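Local coordinates for N-alpha-acetyltransferase (Sulfolobus solfataricus P2, PDB 4R3L), which transfers the acetyl group of acetyl-CoA to the free alpha-amino group of protein N termini, preferring serine and also accepting alanine and methionine, at residues 51-56 with 63-68; 75-80 with 162-167; 82-87 with 120-125. All blocks are in the same frame, centred on the assembly; numbering follows the deposited sequence.

Interaction 1 of 3, residues 51-56 with 63-68; sequences LAFFVA and VGYIMP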
ATOM      1  N   LEU A  51      -7.177  -0.984  10.909  1.00 22.91           N
ATOM      2  CA  LEU A  51      -6.069  -0.690  11.818  1.00 21.45           C
ATOM      3  C   LEU A  51      -4.770  -0.433  11.067  1.00 22.42           C
ATOM      4  O   LEU A  51      -3.854   0.227  11.599  1.00 19.89           O
ATOM      5  CB  LEU A  51      -5.881  -1.824  12.819  1.00 21.31           C
ATOM      6  CG  LEU A  51      -7.085  -1.967  13.755  1.00 26.42           C
ATOM      7  CD1 LEU A  51      -6.947  -3.186  14.627  1.00 29.74           C
ATOM      8  CD2 LEU A  51      -7.209  -0.709  14.598  1.00 29.01           C
ATOM      9  N   ALA A  52      -4.691  -0.928   9.833  1.00 16.69           N
ATOM     10  CA  ALA A  52      -3.480  -0.747   9.024  1.00 20.49           C
ATOM     11  C   ALA A  52      -3.688   0.252   7.868  1.00 20.09           C
ATOM     12  O   ALA A  52      -2.806   0.409   7.001  1.00 15.59           O
ATOM     13  CB  ALA A  52      -2.992  -2.122   8.480  1.00 16.51           C
ATOM     14  N   PHE A  53      -4.834   0.940   7.885  1.00 16.54           N
ATOM     15  CA  PHE A  53      -5.235   1.897   6.848  1.00 15.23           C
ATOM     16  C   PHE A  53      -4.960   3.300   7.399  1.00 17.78           C
ATOM     17  O   PHE A  53      -5.659   3.783   8.303  1.00 17.79           O
ATOM     18  CB  PHE A  53      -6.751   1.727   6.529  1.00 14.12           C
ATOM     19  CG  PHE A  53      -7.231   2.330   5.226  1.00 14.98           C
ATOM     20  CD1 PHE A  53      -8.275   1.695   4.519  1.00 16.88           C
ATOM     21  CD2 PHE A  53      -6.654   3.463   4.673  1.00 17.08           C
ATOM     22  CE1 PHE A  53      -8.742   2.225   3.319  1.00 15.75           C
ATOM     23  CE2 PHE A  53      -7.122   3.987   3.459  1.00 14.94           C
ATOM     24  CZ  PHE A  53      -8.166   3.360   2.789  1.00 17.36           C
ATOM     25  N   PHE A  54      -3.934   3.959   6.882  1.00 15.68           N
ATOM     26  CA  PHE A  54      -3.574   5.263   7.404  1.00 18.51           C
ATOM     27  C   PHE A  54      -3.731   6.378   6.380  1.00 16.90           C
ATOM     28  O   PHE A  54      -3.655   6.147   5.173  1.00 16.87           O
ATOM     29  CB  PHE A  54      -2.132   5.234   7.912  1.00 15.10           C
ATOM     30  CG  PHE A  54      -1.941   4.433   9.170  1.00 17.22           C
ATOM     31  CD1 PHE A  54      -2.016   5.054  10.419  1.00 20.38           C
ATOM     32  CD2 PHE A  54      -1.656   3.079   9.124  1.00 17.41           C
ATOM     33  CE1 PHE A  54      -1.820   4.318  11.588  1.00 20.49           C
ATOM     34  CE2 PHE A  54      -1.480   2.344  10.290  1.00 19.26           C
ATOM     35  CZ  PHE A  54      -1.558   2.963  11.519  1.00 15.43           C
ATOM     36  N   VAL A  55      -3.939   7.592   6.881  1.00 15.69           N
ATOM     37  CA  VAL A  55      -3.882   8.785   6.049  1.00 14.50           C
ATOM     38  C   VAL A  55      -2.823   9.740   6.588  1.00 17.32           C
ATOM     39  O   VAL A  55      -2.502   9.704   7.769  1.00 18.80           O
ATOM     40  CB  VAL A  55      -5.231   9.522   5.990  1.00 17.34           C
ATOM     41  CG1 VAL A  55      -6.266   8.733   5.135  1.00 16.20           C
ATOM     42  CG2 VAL A  55      -5.753   9.802   7.401  1.00 18.86           C
ATOM     43  N   ALA A  56      -2.279  10.559   5.692  1.00 17.24           N
ATOM     44  CA  ALA A  56      -1.371  11.650   6.033  1.00 19.39           C
ATOM     45  C   ALA A  56      -2.151  12.935   5.932  1.00 22.68           C
ATOM     46  O   ALA A  56      -2.877  13.146   4.951  1.00 21.14           O
ATOM     47  CB  ALA A  56      -0.182  11.691   5.099  1.00 20.65           C
ATOM     48  N   VAL A  63      -3.570  14.299   2.442  1.00 22.45           N
ATOM     49  CA  VAL A  63      -2.658  14.475   1.321  1.00 21.38           C
ATOM     50  C   VAL A  63      -2.027  13.161   0.856  1.00 21.71           C
ATOM     51  O   VAL A  63      -1.288  13.133  -0.127  1.00 23.43           O
ATOM     52  CB  VAL A  63      -1.529  15.464   1.663  1.00 21.95           C
ATOM     53  CG1 VAL A  63      -2.116  16.835   1.950  1.00 29.38           C
ATOM     54  CG2 VAL A  63      -0.702  14.945   2.855  1.00 22.12           C
ATOM     55  N   GLY A  64      -2.322  12.071   1.553  1.00 23.02           N
ATOM     56  CA  GLY A  64      -1.780  10.780   1.172  1.00 17.96           C
ATOM     57  C   GLY A  64      -2.477   9.677   1.924  1.00 19.03           C
ATOM     58  O   GLY A  64      -3.140   9.946   2.924  1.00 16.67           O
ATOM     59  N   TYR A  65      -2.360   8.438   1.446  1.00 15.27           N
ATOM     60  CA  TYR A  65      -2.990   7.341   2.159  1.00 13.67           C
ATOM     61  C   TYR A  65      -2.303   6.042   1.826  1.00 14.42           C
ATOM     62  O   TYR A  65      -1.591   5.942   0.818  1.00 15.25           O
ATOM     63  CB  TYR A  65      -4.490   7.256   1.810  1.00 15.55           C
ATOM     64  CG  TYR A  65      -4.717   6.780   0.399  1.00 15.39           C
ATOM     65  CD1 TYR A  65      -4.873   5.431   0.120  1.00 18.00           C
ATOM     66  CD2 TYR A  65      -4.748   7.679  -0.663  1.00 17.95           C
ATOM     67  CE1 TYR A  65      -5.068   4.987  -1.182  1.00 18.63           C
ATOM     68  CE2 TYR A  65      -4.933   7.244  -1.970  1.00 17.67           C
ATOM     69  CZ  TYR A  65      -5.078   5.898  -2.222  1.00 20.00           C
ATOM     70  OH  TYR A  65      -5.278   5.456  -3.516  1.00 23.25           O
ATOM     71  N   ILE A  66      -2.545   5.037   2.656  1.00 12.45           N
ATOM     72  CA  ILE A  66      -2.149   3.680   2.331  1.00 12.57           C
ATOM     73  C   ILE A  66      -3.291   2.746   2.690  1.00 14.67           C
ATOM     74  O   ILE A  66      -3.794   2.773   3.808  1.00 14.58           O
ATOM     75  CB  ILE A  66      -0.845   3.258   3.065  1.00 14.81           C
ATOM     76  CG1 ILE A  66      -0.442   1.832   2.660  1.00 12.74           C
ATOM     77  CG2 ILE A  66      -0.991   3.386   4.593  1.00 14.51           C
ATOM     78  CD1 ILE A  66       0.951   1.431   3.183  1.00 13.44           C
ATOM     79  N   MET A  67      -3.704   1.933   1.719  1.00 14.29           N
ATOM     80  CA  MET A  67      -4.821   1.010   1.911  1.00 11.81           C
ATOM     81  C   MET A  67      -4.326  -0.419   1.869  1.00 14.01           C
ATOM     82  O   MET A  67      -3.776  -0.846   0.858  1.00 16.38           O
ATOM     83  CB  MET A  67      -5.888   1.237   0.822  1.00 15.39           C
ATOM     84  CG  MET A  67      -6.976   0.208   0.824  1.00 15.90           C
ATOM     85  SD  MET A  67      -8.400   0.738  -0.196  1.00 18.96           S
ATOM     86  CE  MET A  67      -7.638   0.838  -1.816  1.00 22.29           C
ATOM     87  N   PRO A  68      -4.524  -1.168   2.966  1.00 13.93           N
ATOM     88  CA  PRO A  68      -4.002  -2.520   3.109  1.00 16.12           C
ATOM     89  C   PRO A  68      -5.055  -3.595   2.858  1.00 18.10           C
ATOM     90  O   PRO A  68      -6.257  -3.303   2.846  1.00 17.94           O
ATOM     91  CB  PRO A  68      -3.579  -2.547   4.580  1.00 17.00           C
ATOM     92  CG  PRO A  68      -4.729  -1.813   5.236  1.00 19.08           C
ATOM     93  CD  PRO A  68      -5.117  -0.702   4.239  1.00 16.98           C
TER
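Ala52 and Pro68 meet at the open end of an antiparallel beta hairpin, formed by strands 54-58 and 61-72 of the mixed sheet of this GNAT fold. The methyl of Ala52 lies 3.7 Å from Pro68 CG, while the Ala52 carbonyl oxygen is held by Ser111 OG of helix 103-119. Phe53 brings the broadest side-chain contact. A chi1 of -163° turns the ring away from the backbone N, and it runs alongside Met67, both side chains pointing the same way. Met67 CB sits over one ring face, offset toward the rim, in a CH-pi contact 4.0 Å from the ring centroid. The sulfur follows obliquely as a Met-aromatic contact, SD lying 4.7 Å from the same centroid, and Pro68 CD packs against Phe53 CB. Helices 22-32 and 39-49 cover this layer, which continues through Val55 and Tyr65. Phe54 forms a hydrogen-bonded pair with Ile66. Its N-H to the Ile66 oxygen is long and bent, whereas Ile66 N returns a straighter bond of 3.0 Å to Phe54 O. Val55 and Tyr65 make the following non-hydrogen-bonded pair, their side chains crossing at about a right angle. Tyr65 OH is hydrogen-bonded to Ser91 OG and Asn29 ND2. On the other face Ala56 opposes Gly64 and touches Ile103, one of the residues that bind acetyl-CoA. The Ala56 N-H meets Gly64 O from above the carbonyl plane, and toward the hairpin turn Val63 N bonds Ala56 O at 2.8 Å.

Interaction 2 of 3, residues 75-80 with 162-167; sequences SNIKQL and LMARPL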
ATOM      1  N   SER A  75       3.189 -18.217   1.099  1.00 23.59           N
ATOM      2  CA  SER A  75       4.220 -17.190   1.111  1.00 25.26           C
ATOM      3  C   SER A  75       4.742 -16.933  -0.298  1.00 30.59           C
ATOM      4  O   SER A  75       4.853 -17.860  -1.098  1.00 29.45           O
ATOM      5  CB  SER A  75       5.367 -17.612   2.032  1.00 31.75           C
ATOM      6  OG  SER A  75       6.479 -16.750   1.880  1.00 35.42           O
ATOM      7  N   ASN A  76       5.044 -15.680  -0.620  1.00 31.04           N
ATOM      8  CA  ASN A  76       5.632 -15.380  -1.921  1.00 31.26           C
ATOM      9  C   ASN A  76       7.109 -15.077  -1.768  1.00 32.50           C
ATOM     10  O   ASN A  76       7.763 -14.611  -2.700  1.00 36.44           O
ATOM     11  CB  ASN A  76       4.904 -14.221  -2.604  1.00 30.68           C
ATOM     12  CG  ASN A  76       4.672 -13.060  -1.680  1.00 26.25           C
ATOM     13  OD1 ASN A  76       5.599 -12.587  -1.032  1.00 29.41           O
ATOM     14  ND2 ASN A  76       3.430 -12.592  -1.607  1.00 28.48           N
ATOM     15  N   ILE A  77       7.625 -15.350  -0.577  1.00 32.03           N
ATOM     16  CA  ILE A  77       9.049 -15.248  -0.309  1.00 36.60           C
ATOM     17  C   ILE A  77       9.680 -16.637  -0.269  1.00 45.87           C
ATOM     18  O   ILE A  77      10.746 -16.861  -0.839  1.00 46.62           O
ATOM     19  CB  ILE A  77       9.331 -14.517   1.015  1.00 36.38           C
ATOM     20  CG1 ILE A  77       8.663 -13.137   1.004  1.00 35.31           C
ATOM     21  CG2 ILE A  77      10.827 -14.388   1.235  1.00 38.51           C
ATOM     22  CD1 ILE A  77       9.044 -12.234   2.183  1.00 31.85           C
ATOM     23  N   LYS A  78       9.005 -17.572   0.389  1.00 49.09           N
ATOM     24  CA  LYS A  78       9.550 -18.915   0.577  1.00 54.72           C
ATOM     25  C   LYS A  78       9.562 -19.758  -0.700  1.00 60.55           C
ATOM     26  O   LYS A  78       8.614 -19.739  -1.490  1.00 60.84           O
ATOM     27  CB  LYS A  78       8.769 -19.641   1.672  1.00 50.80           C
ATOM     28  CG  LYS A  78       9.243 -19.300   3.071  1.00 53.85           C
ATOM     29  CD  LYS A  78       8.310 -19.858   4.132  1.00 53.27           C
ATOM     30  CE  LYS A  78       8.845 -19.586   5.526  1.00 56.52           C
ATOM     31  NZ  LYS A  78       9.199 -18.152   5.714  1.00 50.66           N
ATOM     32  N   GLN A  79      10.654 -20.498  -0.881  1.00 71.19           N
ATOM     33  CA  GLN A  79      10.834 -21.392  -2.020  1.00 76.34           C
ATOM     34  C   GLN A  79       9.777 -22.492  -2.044  1.00 74.26           C
ATOM     35  O   GLN A  79       9.276 -22.871  -3.103  1.00 75.69           O
ATOM     36  CB  GLN A  79      12.228 -22.026  -1.987  1.00 84.22           C
ATOM     37  CG  GLN A  79      13.389 -21.047  -2.120  1.00 91.67           C
ATOM     38  CD  GLN A  79      13.779 -20.407  -0.800  1.00 93.96           C
ATOM     39  OE1 GLN A  79      13.166 -20.665   0.237  1.00 91.70           O
ATOM     40  NE2 GLN A  79      14.811 -19.570  -0.833  1.00 99.86           N
ATOM     41  N   LEU A  80       9.450 -22.996  -0.859  1.00 67.54           N
ATOM     42  CA  LEU A  80       8.532 -24.115  -0.701  1.00 64.02           C
ATOM     43  C   LEU A  80       7.122 -23.634  -0.366  1.00 60.28           C
ATOM     44  O   LEU A  80       6.967 -22.617   0.316  1.00 57.86           O
ATOM     45  CB  LEU A  80       9.043 -25.035   0.403  1.00 64.29           C
ATOM     46  CG  LEU A  80       8.587 -26.488   0.403  1.00 62.39           C
ATOM     47  CD1 LEU A  80       9.347 -27.278  -0.650  1.00 59.34           C
ATOM     48  CD2 LEU A  80       8.799 -27.070   1.776  1.00 61.78           C
ATOM     49  N   LEU A 162       6.462  -7.976  -8.185  1.00 20.89           N
ATOM     50  CA  LEU A 162       5.959  -8.294  -6.855  1.00 22.37           C
ATOM     51  C   LEU A 162       7.107  -8.069  -5.879  1.00 25.61           C
ATOM     52  O   LEU A 162       8.108  -8.775  -5.917  1.00 23.98           O
ATOM     53  CB  LEU A 162       5.441  -9.730  -6.753  1.00 26.56           C
ATOM     54  CG  LEU A 162       4.496  -9.998  -5.564  1.00 21.90           C
ATOM     55  CD1 LEU A 162       3.626 -11.217  -5.825  1.00 36.60           C
ATOM     56  CD2 LEU A 162       5.246 -10.202  -4.254  1.00 24.66           C
ATOM     57  N   MET A 163       6.970  -7.066  -5.024  1.00 20.33           N
ATOM     58  CA  MET A 163       8.028  -6.758  -4.082  1.00 21.02           C
ATOM     59  C   MET A 163       7.563  -7.145  -2.693  1.00 22.64           C
ATOM     60  O   MET A 163       6.397  -6.944  -2.346  1.00 19.33           O
ATOM     61  CB  MET A 163       8.398  -5.290  -4.197  1.00 22.26           C
ATOM     62  CG  MET A 163       8.959  -4.978  -5.587  1.00 25.08           C
ATOM     63  SD  MET A 163       9.695  -3.364  -5.688  1.00 30.22           S
ATOM     64  CE  MET A 163      11.116  -3.582  -4.614  1.00 27.69           C
ATOM     65  N   ALA A 164       8.454  -7.748  -1.917  1.00 17.86           N
ATOM     66  CA  ALA A 164       8.060  -8.295  -0.630  1.00 14.19           C
ATOM     67  C   ALA A 164       9.176  -8.198   0.384  1.00 20.55           C
ATOM     68  O   ALA A 164      10.355  -8.116   0.033  1.00 22.52           O
ATOM     69  CB  ALA A 164       7.623  -9.730  -0.770  1.00 22.43           C
ATOM     70  N   ARG A 165       8.800  -8.222   1.648  1.00 20.91           N
ATOM     71  CA  ARG A 165       9.805  -8.373   2.691  1.00 27.46           C
ATOM     72  C   ARG A 165       9.177  -8.994   3.926  1.00 24.41           C
ATOM     73  O   ARG A 165       7.980  -8.812   4.183  1.00 26.29           O
ATOM     74  CB  ARG A 165      10.450  -7.028   3.025  1.00 24.81           C
ATOM     75  CG  ARG A 165       9.475  -5.944   3.406  1.00 25.86           C
ATOM     76  CD  ARG A 165      10.169  -4.868   4.245  1.00 28.37           C
ATOM     77  NE  ARG A 165      10.371  -5.330   5.612  1.00 38.62           N
ATOM     78  CZ  ARG A 165      10.934  -4.616   6.583  1.00 38.00           C
ATOM     79  NH1 ARG A 165      11.370  -3.385   6.350  1.00 33.87           N
ATOM     80  NH2 ARG A 165      11.056  -5.139   7.792  1.00 37.76           N
ATOM     81  N   PRO A 166       9.973  -9.756   4.686  1.00 25.34           N
ATOM     82  CA  PRO A 166       9.498 -10.284   5.968  1.00 24.66           C
ATOM     83  C   PRO A 166       9.176  -9.167   6.946  1.00 26.84           C
ATOM     84  O   PRO A 166       9.704  -8.054   6.824  1.00 27.71           O
ATOM     85  CB  PRO A 166      10.688 -11.119   6.469  1.00 36.75           C
ATOM     86  CG  PRO A 166      11.506 -11.400   5.246  1.00 32.74           C
ATOM     87  CD  PRO A 166      11.353 -10.186   4.391  1.00 29.22           C
ATOM     88  N   LEU A 167       8.310  -9.465   7.910  1.00 29.11           N
ATOM     89  CA  LEU A 167       7.987  -8.531   8.977  1.00 33.22           C
ATOM     90  C   LEU A 167       8.628  -9.010  10.267  1.00 38.75           C
ATOM     91  O   LEU A 167       8.483 -10.177  10.621  1.00 42.36           O
ATOM     92  CB  LEU A 167       6.477  -8.402   9.153  1.00 31.11           C
ATOM     93  CG  LEU A 167       5.748  -7.604   8.070  1.00 27.67           C
ATOM     94  CD1 LEU A 167       4.275  -7.580   8.340  1.00 29.40           C
ATOM     95  CD2 LEU A 167       6.312  -6.187   8.023  1.00 33.48           C
TER
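Ile77 leans from the loop between strands 61-72 and 83-94 onto strand 160-166, meeting Ala164, Arg165 and Pro166. Its CB carries two branches, and the one that includes CG1 and CD1 makes the contact. Chi1 of -56° sets CG1 anti to the carbonyl carbon, directing this branch at the strand. CG1 rests against the methyl of Ala164 at 4.0 Å. One bond further, CD1 reaches the peptide joining Arg165 to Pro166: it approaches Pro166 N to 3.6 Å and the Arg165 carbonyl carbon to 3.7 Å, with Pro166 CD at 3.8 Å beside them. The tip thus covers a proline nitrogen, which has no hydrogen to donate. Asn76 packs next to Ile77, its side chain lying near Leu162 CD2 and the Ala164 methyl; Tyr125 of the intervening strand 123-129 touches Asn76, Leu162 and Ala164 alike. The loop is shaped from within by Ser75, a residue important for modulating loop conformations and for thermostability. Ser75 OG accepts the N-H of Ile77 at 3.1 Å, an ST turn, and that of Lys78 at 3.0 Å, an ST motif. Asn76 N is held in turn by Glu123 OE2. On the strand, Arg165 points away from the loop; its NE, with Pro166 O in the guanidinium plane, bonds that oxygen at 3.1 Å, and NH1 reaches Leu142 O. Contact between loop and strand is therefore small and made by van der Waals packing, Ile77 against Ala164 and Pro166 and Asn76 against Leu162 and Ala164, while hydrogen bonds from Ser75 and Glu123 help set the loop's shape.

Interaction 3 of 3, residues 82-87 with 120-125; sequences SLVRKG and NAEEIY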
ATOM      1  N   SER A  82       4.377 -22.813   1.618  1.00 43.52           N
ATOM      2  CA  SER A  82       4.287 -22.582   3.060  1.00 38.13           C
ATOM      3  C   SER A  82       3.194 -21.555   3.357  1.00 38.12           C
ATOM      4  O   SER A  82       3.213 -20.463   2.790  1.00 33.24           O
ATOM      5  CB  SER A  82       5.637 -22.099   3.595  1.00 44.05           C
ATOM      6  OG  SER A  82       5.531 -21.613   4.921  1.00 49.62           O
ATOM      7  N   LEU A  83       2.249 -21.897   4.232  1.00 35.29           N
ATOM      8  CA  LEU A  83       1.126 -21.004   4.537  1.00 35.66           C
ATOM      9  C   LEU A  83       1.459 -19.973   5.612  1.00 35.28           C
ATOM     10  O   LEU A  83       1.903 -20.325   6.699  1.00 37.05           O
ATOM     11  CB  LEU A  83      -0.094 -21.815   4.976  1.00 37.39           C
ATOM     12  CG  LEU A  83      -0.735 -22.688   3.895  1.00 38.44           C
ATOM     13  CD1 LEU A  83      -1.698 -23.696   4.514  1.00 42.11           C
ATOM     14  CD2 LEU A  83      -1.451 -21.836   2.856  1.00 36.54           C
ATOM     15  N   VAL A  84       1.229 -18.696   5.304  1.00 26.77           N
ATOM     16  CA  VAL A  84       1.566 -17.602   6.214  1.00 24.03           C
ATOM     17  C   VAL A  84       0.497 -16.506   6.205  1.00 24.48           C
ATOM     18  O   VAL A  84      -0.294 -16.397   5.264  1.00 22.72           O
ATOM     19  CB  VAL A  84       2.923 -16.950   5.842  1.00 31.22           C
ATOM     20  CG1 VAL A  84       4.071 -17.947   5.955  1.00 34.05           C
ATOM     21  CG2 VAL A  84       2.865 -16.362   4.436  1.00 23.20           C
ATOM     22  N   ARG A  85       0.467 -15.695   7.256  1.00 23.70           N
ATOM     23  CA  ARG A  85      -0.346 -14.477   7.249  1.00 26.41           C
ATOM     24  C   ARG A  85       0.409 -13.371   6.519  1.00 21.79           C
ATOM     25  O   ARG A  85       1.592 -13.144   6.785  1.00 24.78           O
ATOM     26  CB  ARG A  85      -0.680 -14.026   8.672  1.00 26.99           C
ATOM     27  CG  ARG A  85      -1.401 -15.072   9.494  1.00 34.22           C
ATOM     28  CD  ARG A  85      -2.888 -14.840   9.476  1.00 39.02           C
ATOM     29  NE  ARG A  85      -3.240 -13.522   9.993  1.00 43.32           N
ATOM     30  CZ  ARG A  85      -4.476 -13.173  10.335  1.00 44.95           C
ATOM     31  NH1 ARG A  85      -5.456 -14.058  10.218  1.00 45.14           N
ATOM     32  NH2 ARG A  85      -4.733 -11.952  10.797  1.00 37.78           N
ATOM     33  N   LYS A  86      -0.268 -12.692   5.595  1.00 22.95           N
ATOM     34  CA  LYS A  86       0.393 -11.718   4.733  1.00 22.53           C
ATOM     35  C   LYS A  86      -0.318 -10.372   4.780  1.00 23.53           C
ATOM     36  O   LYS A  86      -1.550 -10.321   4.773  1.00 22.45           O
ATOM     37  CB  LYS A  86       0.418 -12.208   3.278  1.00 26.93           C
ATOM     38  CG  LYS A  86       0.974 -13.608   3.074  1.00 28.25           C
ATOM     39  CD  LYS A  86       0.922 -14.021   1.602  1.00 24.12           C
ATOM     40  CE  LYS A  86      -0.478 -14.451   1.159  1.00 23.21           C
ATOM     41  NZ  LYS A  86      -0.430 -15.035  -0.214  1.00 25.35           N
ATOM     42  N   GLY A  87       0.449  -9.287   4.790  1.00 19.75           N
ATOM     43  CA  GLY A  87      -0.133  -7.970   4.617  1.00 17.77           C
ATOM     44  C   GLY A  87       0.152  -7.530   3.193  1.00 18.93           C
ATOM     45  O   GLY A  87       1.247  -7.713   2.683  1.00 21.05           O
ATOM     46  N   ASN A 120      -0.862 -10.079  12.904  1.00 26.15           N
ATOM     47  CA  ASN A 120       0.107 -11.182  12.901  1.00 27.82           C
ATOM     48  C   ASN A 120       0.665 -11.551  11.528  1.00 27.77           C
ATOM     49  O   ASN A 120       0.944 -12.721  11.252  1.00 27.12           O
ATOM     50  CB  ASN A 120      -0.525 -12.416  13.542  1.00 32.35           C
ATOM     51  CG  ASN A 120      -0.776 -12.225  15.019  1.00 29.50           C
ATOM     52  OD1 ASN A 120      -0.109 -11.418  15.666  1.00 32.89           O
ATOM     53  ND2 ASN A 120      -1.731 -12.970  15.564  1.00 37.69           N
ATOM     54  N   ALA A 121       0.822 -10.554  10.664  1.00 25.45           N
ATOM     55  CA  ALA A 121       1.444 -10.768   9.367  1.00 27.40           C
ATOM     56  C   ALA A 121       2.928 -11.113   9.494  1.00 27.05           C
ATOM     57  O   ALA A 121       3.635 -10.565  10.349  1.00 29.69           O
ATOM     58  CB  ALA A 121       1.257  -9.532   8.487  1.00 25.13           C
ATOM     59  N   GLU A 122       3.395 -12.012   8.634  1.00 24.05           N
ATOM     60  CA  GLU A 122       4.786 -12.457   8.638  1.00 30.06           C
ATOM     61  C   GLU A 122       5.548 -11.834   7.464  1.00 29.99           C
ATOM     62  O   GLU A 122       6.783 -11.797   7.441  1.00 28.44           O
ATOM     63  CB  GLU A 122       4.833 -14.000   8.601  1.00 35.98           C
ATOM     64  CG  GLU A 122       6.184 -14.643   8.292  1.00 45.78           C
ATOM     65  CD  GLU A 122       6.446 -14.782   6.796  1.00 48.79           C
ATOM     66  OE1 GLU A 122       5.485 -14.663   6.004  1.00 46.24           O
ATOM     67  OE2 GLU A 122       7.618 -14.998   6.414  1.00 55.00           O
ATOM     68  N   GLU A 123       4.799 -11.324   6.485  1.00 24.61           N
ATOM     69  CA  GLU A 123       5.408 -10.624   5.365  1.00 21.10           C
ATOM     70  C   GLU A 123       4.497  -9.509   4.874  1.00 22.25           C
ATOM     71  O   GLU A 123       3.299  -9.526   5.132  1.00 20.56           O
ATOM     72  CB  GLU A 123       5.722 -11.587   4.224  1.00 24.19           C
ATOM     73  CG  GLU A 123       4.506 -12.251   3.582  1.00 28.03           C
ATOM     74  CD  GLU A 123       4.770 -12.618   2.132  1.00 30.40           C
ATOM     75  OE1 GLU A 123       5.124 -11.704   1.358  1.00 27.95           O
ATOM     76  OE2 GLU A 123       4.645 -13.806   1.763  1.00 30.05           O
ATOM     77  N   ILE A 124       5.079  -8.527   4.195  1.00 22.08           N
ATOM     78  CA  ILE A 124       4.294  -7.487   3.547  1.00 18.96           C
ATOM     79  C   ILE A 124       4.691  -7.524   2.089  1.00 19.68           C
ATOM     80  O   ILE A 124       5.857  -7.725   1.774  1.00 21.77           O
ATOM     81  CB  ILE A 124       4.531  -6.071   4.157  1.00 21.15           C
ATOM     82  CG1 ILE A 124       3.803  -5.003   3.342  1.00 17.73           C
ATOM     83  CG2 ILE A 124       6.022  -5.716   4.190  1.00 19.86           C
ATOM     84  CD1 ILE A 124       3.797  -3.621   3.968  1.00 20.28           C
ATOM     85  N   TYR A 125       3.728  -7.380   1.189  1.00 17.75           N
ATOM     86  CA  TYR A 125       4.077  -7.295  -0.214  1.00 19.38           C
ATOM     87  C   TYR A 125       3.137  -6.385  -0.984  1.00 17.63           C
ATOM     88  O   TYR A 125       2.114  -5.920  -0.465  1.00 17.83           O
ATOM     89  CB  TYR A 125       4.087  -8.687  -0.853  1.00 21.19           C
ATOM     90  CG  TYR A 125       2.714  -9.272  -1.116  1.00 18.45           C
ATOM     91  CD1 TYR A 125       2.177  -9.280  -2.396  1.00 20.43           C
ATOM     92  CD2 TYR A 125       1.961  -9.818  -0.088  1.00 19.21           C
ATOM     93  CE1 TYR A 125       0.946  -9.821  -2.649  1.00 21.09           C
ATOM     94  CE2 TYR A 125       0.710 -10.368  -0.335  1.00 20.52           C
ATOM     95  CZ  TYR A 125       0.212 -10.362  -1.615  1.00 22.58           C
ATOM     96  OH  TYR A 125      -1.026 -10.896  -1.870  1.00 24.14           O
TER
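Arg85 O receives the N-H of Glu122 at 2.8 Å in an almost straight bond (177°), the first of three backbone links between 82-87 and 120-125. Gly87 supplies the other two: its N-H points to Glu123 O at 2.9 Å, and its oxygen takes the N-H of Tyr125 at the same length, each donor lying nearly along the C=O axis. Gly87 thus pairs in parallel with Ile124, whose CA also comes within 3.2 Å of the glycine oxygen. Side chains pack around this ladder. Lys86 and Glu123 lie side by side and point the same way, so that methylene meets methylene, CG to CG at 3.8 Å. The charged ends stay apart, with Lys86 NZ 5.6 Å from Glu123 OE2; NZ instead bonds Phe74 O. Lys86 CB approaches the edge of the Tyr125 ring. Val84 crosses Glu122, whose chain is bent at chi2 (-86°), bringing OE1 within 3.4 Å of Val84 CB. Arg85 CB packs on Asn120 O at 3.3 Å; beyond it, Arg85 NH2 bonds Tyr119 O at the end of helix 103-119.

Further out, Tyr125 is fixed through OH by Glu71 OE1 and stacks on His88, a zinc ligand of this enzyme, although no zinc is present in this structure. On the other face of the sheet, Ile124 packs against Met112 and Met115 of helix 103-119. That helix connects the two strands, which run parallel with a 41° twist between their axes. Strand 83-94, helix 103-119 and strand 123-129 together form a beta-alpha-beta unit, the part of the GNAT fold whose first strand end, connecting loop and helix start bind acetyl-CoA.

From the N terminus, interaction 1 comes first and closes the tight hairpin of strands 54-58 and 61-72. Its second strand runs on to the loop of residues 75-80, where interaction 2 opens a long excursion that closes only at the last strand, 160-166. Interaction 3 lies wholly within that span, joining strand 83-94 to its neighbour 123-129, with helix 103-119 as the connection along the chain. Interactions 2 and 3 touch directly: Ser75 N lies 2.8 Å from Ser82 O, and Leu167 N lies 2.8 Å from Glu122 O. Interaction 1 stands apart, its centre about 19 Å from that of interaction 3, yet all three contacts reach the same sheet.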